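Local coordinates for protein putative c-1-tetrahydrofolate synthase, cytoplasmic (PDB 4A26) that probably interconverts one-carbon forms of tetrahydrofolate, acting as an NADP-dependent methylenetetrahydrofolate dehydrogenase and a methenyltetrahydrofolate cyclohydrolase within a homodimer, at residues A[78-81]-A[82-85]; A[126-129]-A[130-133]. All blocks are in the same frame, centred on the assembly; numbering follows the deposited sequence.

Contact 1: residues A[78-81]-A[82-85]; sequences ISQE and VLEV
The first turn of helix 80-91, which follows strand 68-74 in the catalytic domain, begins after Ser-79, which occupies the N-cap position without a side-chain cap; its carbonyl O accepts the opening backbone bond from Leu-83 N at 3.1 Å. The next two turn-closing bonds follow in step: Glu-84 N donates to Gln-80 O at 3.0 Å, almost straight at 171°, and Val-85 N reaches Glu-81 O. Ahead of the helix, Ile-78 folds its side chain back against Val-82. Its chi1 of -161° swings CG1 away from the backbone N, and the extended chain carries CD1 to 3.3 Å from Val-82 CG1, the two side chains crossing at about a right angle. The other methyl of Val-82, CG2, rests 3.7 Å from Ser-79 CB. On the opposite flank Gln-80 bends at chi2, and NE2 comes merely near Glu-84 OE2, at 3.8 Å; both ends of the amide are bonded beyond this turn, OE1 taking Asn-110 N. Glu-81 sends its carboxylate along the exposed side, OE1 lying 3.4 Å from Val-85 CG2. Leu-83 faces inward, against Ile-43 and Val-45 of strand 39-45 and Ala-114 of helix 111-116. Leucine thus suits the sheet side and Glu-81 the solvent side, which it shares with the apolar Val-85, while Glu-84 is buried beside Gln-80. The helix dipole would probably favour both carboxylates, and Glu-84 has a long, weak ion pair with Arg-113; against this, Glu-81 OE1 and Glu-84 OE1 are like charges 5.0 Å apart.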
ATOM      1  N   ILE A  78     -22.297  -0.536  25.456  1.00 44.31           N
ATOM      2  CA  ILE A  78     -21.070  -0.416  26.249  1.00 43.29           C
ATOM      3  C   ILE A  78     -20.180   0.744  25.791  1.00 43.90           C
ATOM      4  O   ILE A  78     -20.229   1.159  24.629  1.00 44.63           O
ATOM      5  CB  ILE A  78     -20.259  -1.734  26.207  1.00 41.38           C
ATOM      6  CG1 ILE A  78     -19.257  -1.794  27.359  1.00 40.57           C
ATOM      7  CG2 ILE A  78     -19.557  -1.897  24.861  1.00 40.71           C
ATOM      8  CD1 ILE A  78     -18.723  -3.171  27.613  1.00 39.69           C
ATOM      9  N   SER A  79     -19.369   1.254  26.719  1.00 43.82           N
ATOM     10  CA  SER A  79     -18.456   2.364  26.451  1.00 44.57           C
ATOM     11  C   SER A  79     -17.378   2.001  25.445  1.00 43.59           C
ATOM     12  O   SER A  79     -16.988   0.840  25.336  1.00 42.16           O
ATOM     13  CB  SER A  79     -17.759   2.793  27.741  1.00 44.58           C
ATOM     14  OG  SER A  79     -18.687   3.221  28.713  1.00 46.42           O
ATOM     15  N   GLN A  80     -16.892   3.008  24.724  1.00 44.65           N
ATOM     16  CA  GLN A  80     -15.680   2.878  23.924  1.00 44.02           C
ATOM     17  C   GLN A  80     -14.514   2.485  24.827  1.00 43.12           C
ATOM     18  O   GLN A  80     -13.763   1.560  24.511  1.00 41.65           O
ATOM     19  CB  GLN A  80     -15.362   4.203  23.228  1.00 45.85           C
ATOM     20  CG  GLN A  80     -14.148   4.169  22.305  1.00 45.60           C
ATOM     21  CD  GLN A  80     -14.423   3.458  21.000  1.00 45.11           C
ATOM     22  OE1 GLN A  80     -15.465   3.662  20.379  1.00 46.26           O
ATOM     23  NE2 GLN A  80     -13.482   2.624  20.570  1.00 43.93           N
ATOM     24  N   GLU A  81     -14.374   3.195  25.949  1.00 44.05           N
ATOM     25  CA  GLU A  81     -13.283   2.952  26.901  1.00 43.70           C
ATOM     26  C   GLU A  81     -13.265   1.485  27.330  1.00 41.65           C
ATOM     27  O   GLU A  81     -12.218   0.840  27.300  1.00 40.87           O
ATOM     28  CB  GLU A  81     -13.414   3.860  28.139  1.00 45.17           C
ATOM     29  CG  GLU A  81     -12.089   4.437  28.676  1.00 47.05           C
ATOM     30  CD  GLU A  81     -11.152   3.388  29.279  1.00 47.05           C
ATOM     31  OE1 GLU A  81     -10.560   2.594  28.512  1.00 46.48           O
ATOM     32  OE2 GLU A  81     -10.984   3.377  30.522  1.00 47.82           O
ATOM     33  N   VAL A  82     -14.433   0.965  27.699  1.00 40.95           N
ATOM     34  CA  VAL A  82     -14.551  -0.399  28.215  1.00 39.29           C
ATOM     35  C   VAL A  82     -14.257  -1.444  27.136  1.00 38.00           C
ATOM     36  O   VAL A  82     -13.615  -2.453  27.414  1.00 37.14           O
ATOM     37  CB  VAL A  82     -15.944  -0.651  28.834  1.00 39.45           C
ATOM     38  CG1 VAL A  82     -16.088  -2.102  29.260  1.00 38.22           C
ATOM     39  CG2 VAL A  82     -16.172   0.274  30.016  1.00 40.18           C
ATOM     40  N   LEU A  83     -14.725  -1.206  25.913  1.00 38.05           N
ATOM     41  CA  LEU A  83     -14.367  -2.057  24.775  1.00 36.91           C
ATOM     42  C   LEU A  83     -12.851  -2.143  24.641  1.00 36.49           C
ATOM     43  O   LEU A  83     -12.285  -3.231  24.594  1.00 35.52           O
ATOM     44  CB  LEU A  83     -14.963  -1.508  23.470  1.00 37.55           C
ATOM     45  CG  LEU A  83     -14.527  -2.186  22.164  1.00 36.47           C
ATOM     46  CD1 LEU A  83     -14.961  -3.650  22.156  1.00 34.92           C
ATOM     47  CD2 LEU A  83     -15.077  -1.449  20.954  1.00 36.85           C
ATOM     48  N   GLU A  84     -12.206  -0.984  24.577  1.00 37.64           N
ATOM     49  CA  GLU A  84     -10.755  -0.906  24.398  1.00 37.71           C
ATOM     50  C   GLU A  84      -9.976  -1.580  25.529  1.00 37.03           C
ATOM     51  O   GLU A  84      -8.903  -2.132  25.297  1.00 36.70           O
ATOM     52  CB  GLU A  84     -10.319   0.556  24.261  1.00 39.52           C
ATOM     53  CG  GLU A  84     -10.750   1.208  22.953  1.00 40.72           C
ATOM     54  CD  GLU A  84     -10.052   2.526  22.697  1.00 43.61           C
ATOM     55  OE1 GLU A  84      -9.691   3.220  23.675  1.00 44.80           O
ATOM     56  OE2 GLU A  84      -9.859   2.867  21.510  1.00 45.10           O
ATOM     57  N   VAL A  85     -10.512  -1.525  26.747  1.00 37.05           N
ATOM     58  CA  VAL A  85      -9.917  -2.221  27.891  1.00 36.63           C
ATOM     59  C   VAL A  85      -9.864  -3.724  27.627  1.00 35.45           C
ATOM     60  O   VAL A  85      -8.830  -4.363  27.836  1.00 35.30           O
ATOM     61  CB  VAL A  85     -10.700  -1.949  29.201  1.00 37.03           C
ATOM     62  CG1 VAL A  85     -10.410  -3.021  30.246  1.00 36.41           C
ATOM     63  CG2 VAL A  85     -10.373  -0.563  29.736  1.00 38.19           C
TER

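Contact 2: residues A[126-129]-A[130-133]; sequences ALLP and VNVG
Chi1 of -67° in Asn-131 and -76° in Leu-128 set each CG opposite its own carbonyl carbon, and the two side chains meet obliquely: Asn-131 ND2 lies 3.9 Å from Leu-128 CB and a similar distance from its CD1. The amide nitrogen passes this aliphatic flank to donate to Asp-123 OD2, an atom that also accepts from Leu-128 N. Leu-128 holds the N-cap position, and its carbonyl oxygen receives Val-132 N at 3.0 Å, within the carbonyl plane; Gly-133 N then bonds to Pro-129 O. Val-132 straddles these two acceptors, CB lying 3.3 Å from Pro-129 O while CG2 rests against Leu-128 O and, farther off, Ala-126 O. Val-130 turns CG1 back to 4.0 Å from Leu-128 CB. Proline suits the first turn because its nitrogen has no hydrogen to offer and its ring already fixes a helical phi, -56° here. The hydrophobic residues also serve the dimer: Val-130 packs on Pro-129 of the second subunit, and Val-132 on Tyr-137 of that subunit. Asn-131 is buried, and the bond to Asp-123 satisfies its amide nitrogen; because the same carboxylate oxygen takes the backbone N-H of Leu-128, one acceptor ties two donors together and pins the start of helix 129-136 to the preceding loop.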
ATOM      1  N   ALA A 126      -5.477  -7.909   9.734  1.00 33.36           N
ATOM      2  CA  ALA A 126      -4.577  -6.974   9.056  1.00 33.42           C
ATOM      3  C   ALA A 126      -5.277  -5.656   8.727  1.00 33.99           C
ATOM      4  O   ALA A 126      -5.132  -5.128   7.620  1.00 33.74           O
ATOM      5  CB  ALA A 126      -4.010  -7.601   7.794  1.00 31.97           C
ATOM      6  N   LEU A 127      -6.029  -5.138   9.696  1.00 34.97           N
ATOM      7  CA  LEU A 127      -6.813  -3.909   9.526  1.00 35.97           C
ATOM      8  C   LEU A 127      -6.064  -2.639   9.962  1.00 37.69           C
ATOM      9  O   LEU A 127      -6.490  -1.530   9.644  1.00 38.59           O
ATOM     10  CB  LEU A 127      -8.132  -4.025  10.301  1.00 36.80           C
ATOM     11  CG  LEU A 127      -9.143  -5.009   9.707  1.00 35.31           C
ATOM     12  CD1 LEU A 127     -10.147  -5.466  10.758  1.00 36.36           C
ATOM     13  CD2 LEU A 127      -9.852  -4.397   8.505  1.00 34.74           C
ATOM     14  N   LEU A 128      -4.967  -2.809  10.696  1.00 38.12           N
ATOM     15  CA  LEU A 128      -4.147  -1.683  11.144  1.00 40.23           C
ATOM     16  C   LEU A 128      -3.394  -1.067   9.965  1.00 39.96           C
ATOM     17  O   LEU A 128      -2.958  -1.791   9.068  1.00 38.23           O
ATOM     18  CB  LEU A 128      -3.140  -2.136  12.207  1.00 41.09           C
ATOM     19  CG  LEU A 128      -3.671  -2.389  13.619  1.00 42.06           C
ATOM     20  CD1 LEU A 128      -2.599  -3.029  14.473  1.00 42.24           C
ATOM     21  CD2 LEU A 128      -4.143  -1.100  14.254  1.00 44.24           C
ATOM     22  N   PRO A 129      -3.255   0.271   9.948  1.00 42.04           N
ATOM     23  CA  PRO A 129      -2.469   0.932   8.897  1.00 42.38           C
ATOM     24  C   PRO A 129      -1.030   0.427   8.776  1.00 42.19           C
ATOM     25  O   PRO A 129      -0.536   0.239   7.665  1.00 40.86           O
ATOM     26  CB  PRO A 129      -2.485   2.400   9.323  1.00 45.32           C
ATOM     27  CG  PRO A 129      -3.760   2.553  10.059  1.00 46.11           C
ATOM     28  CD  PRO A 129      -4.010   1.246  10.756  1.00 44.38           C
ATOM     29  N   VAL A 130      -0.372   0.200   9.909  1.00 43.69           N
ATOM     30  CA  VAL A 130       1.004  -0.300   9.908  1.00 44.04           C
ATOM     31  C   VAL A 130       1.126  -1.645   9.176  1.00 41.47           C
ATOM     32  O   VAL A 130       2.079  -1.858   8.428  1.00 41.35           O
ATOM     33  CB  VAL A 130       1.592  -0.379  11.345  1.00 46.04           C
ATOM     34  CG1 VAL A 130       0.812  -1.367  12.206  1.00 45.04           C
ATOM     35  CG2 VAL A 130       3.070  -0.736  11.300  1.00 46.75           C
ATOM     36  N   ASN A 131       0.155  -2.536   9.358  1.00 39.85           N
ATOM     37  CA  ASN A 131       0.139  -3.800   8.603  1.00 37.75           C
ATOM     38  C   ASN A 131      -0.172  -3.570   7.120  1.00 36.59           C
ATOM     39  O   ASN A 131       0.424  -4.207   6.247  1.00 35.63           O
ATOM     40  CB  ASN A 131      -0.839  -4.799   9.224  1.00 36.44           C
ATOM     41  CG  ASN A 131      -0.389  -5.282  10.603  1.00 37.91           C
ATOM     42  OD1 ASN A 131       0.801  -5.484  10.853  1.00 39.28           O
ATOM     43  ND2 ASN A 131      -1.342  -5.470  11.497  1.00 37.88           N
ATOM     44  N   VAL A 132      -1.086  -2.641   6.843  1.00 37.06           N
ATOM     45  CA  VAL A 132      -1.364  -2.217   5.471  1.00 36.37           C
ATOM     46  C   VAL A 132      -0.114  -1.599   4.843  1.00 37.66           C
ATOM     47  O   VAL A 132       0.168  -1.811   3.666  1.00 36.54           O
ATOM     48  CB  VAL A 132      -2.528  -1.196   5.403  1.00 37.18           C
ATOM     49  CG1 VAL A 132      -2.833  -0.826   3.957  1.00 35.92           C
ATOM     50  CG2 VAL A 132      -3.779  -1.756   6.082  1.00 36.63           C
ATOM     51  N   GLY A 133       0.633  -0.838   5.641  1.00 40.37           N
ATOM     52  CA  GLY A 133       1.892  -0.259   5.193  1.00 42.08           C
ATOM     53  C   GLY A 133       2.874  -1.327   4.770  1.00 41.49           C
ATOM     54  O   GLY A 133       3.322  -1.350   3.628  1.00 41.15           O
TER

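Overall arrangement
Contact 1 and contact 2 are two helix starts of one chain, met in series and separated by about 22 Å between centres and about 10 Å between nearest atoms, so they do not touch. Helix 111-116 borders both: residues 78-85 pack on Arg-113 and Ala-114, whereas residues 126-133 lean on Ile-115 and Glu-116 farther along it. Contact 1 lies peripherally in the catalytic domain, about 27 Å from the chain centre, with no other subunit against it; contact 2 sits about 14 Å from that centre and takes part in the dimer interface. In this family the folate and dinucleotide sites lie in the cleft between the two domains; neither contact shows a direct role in binding.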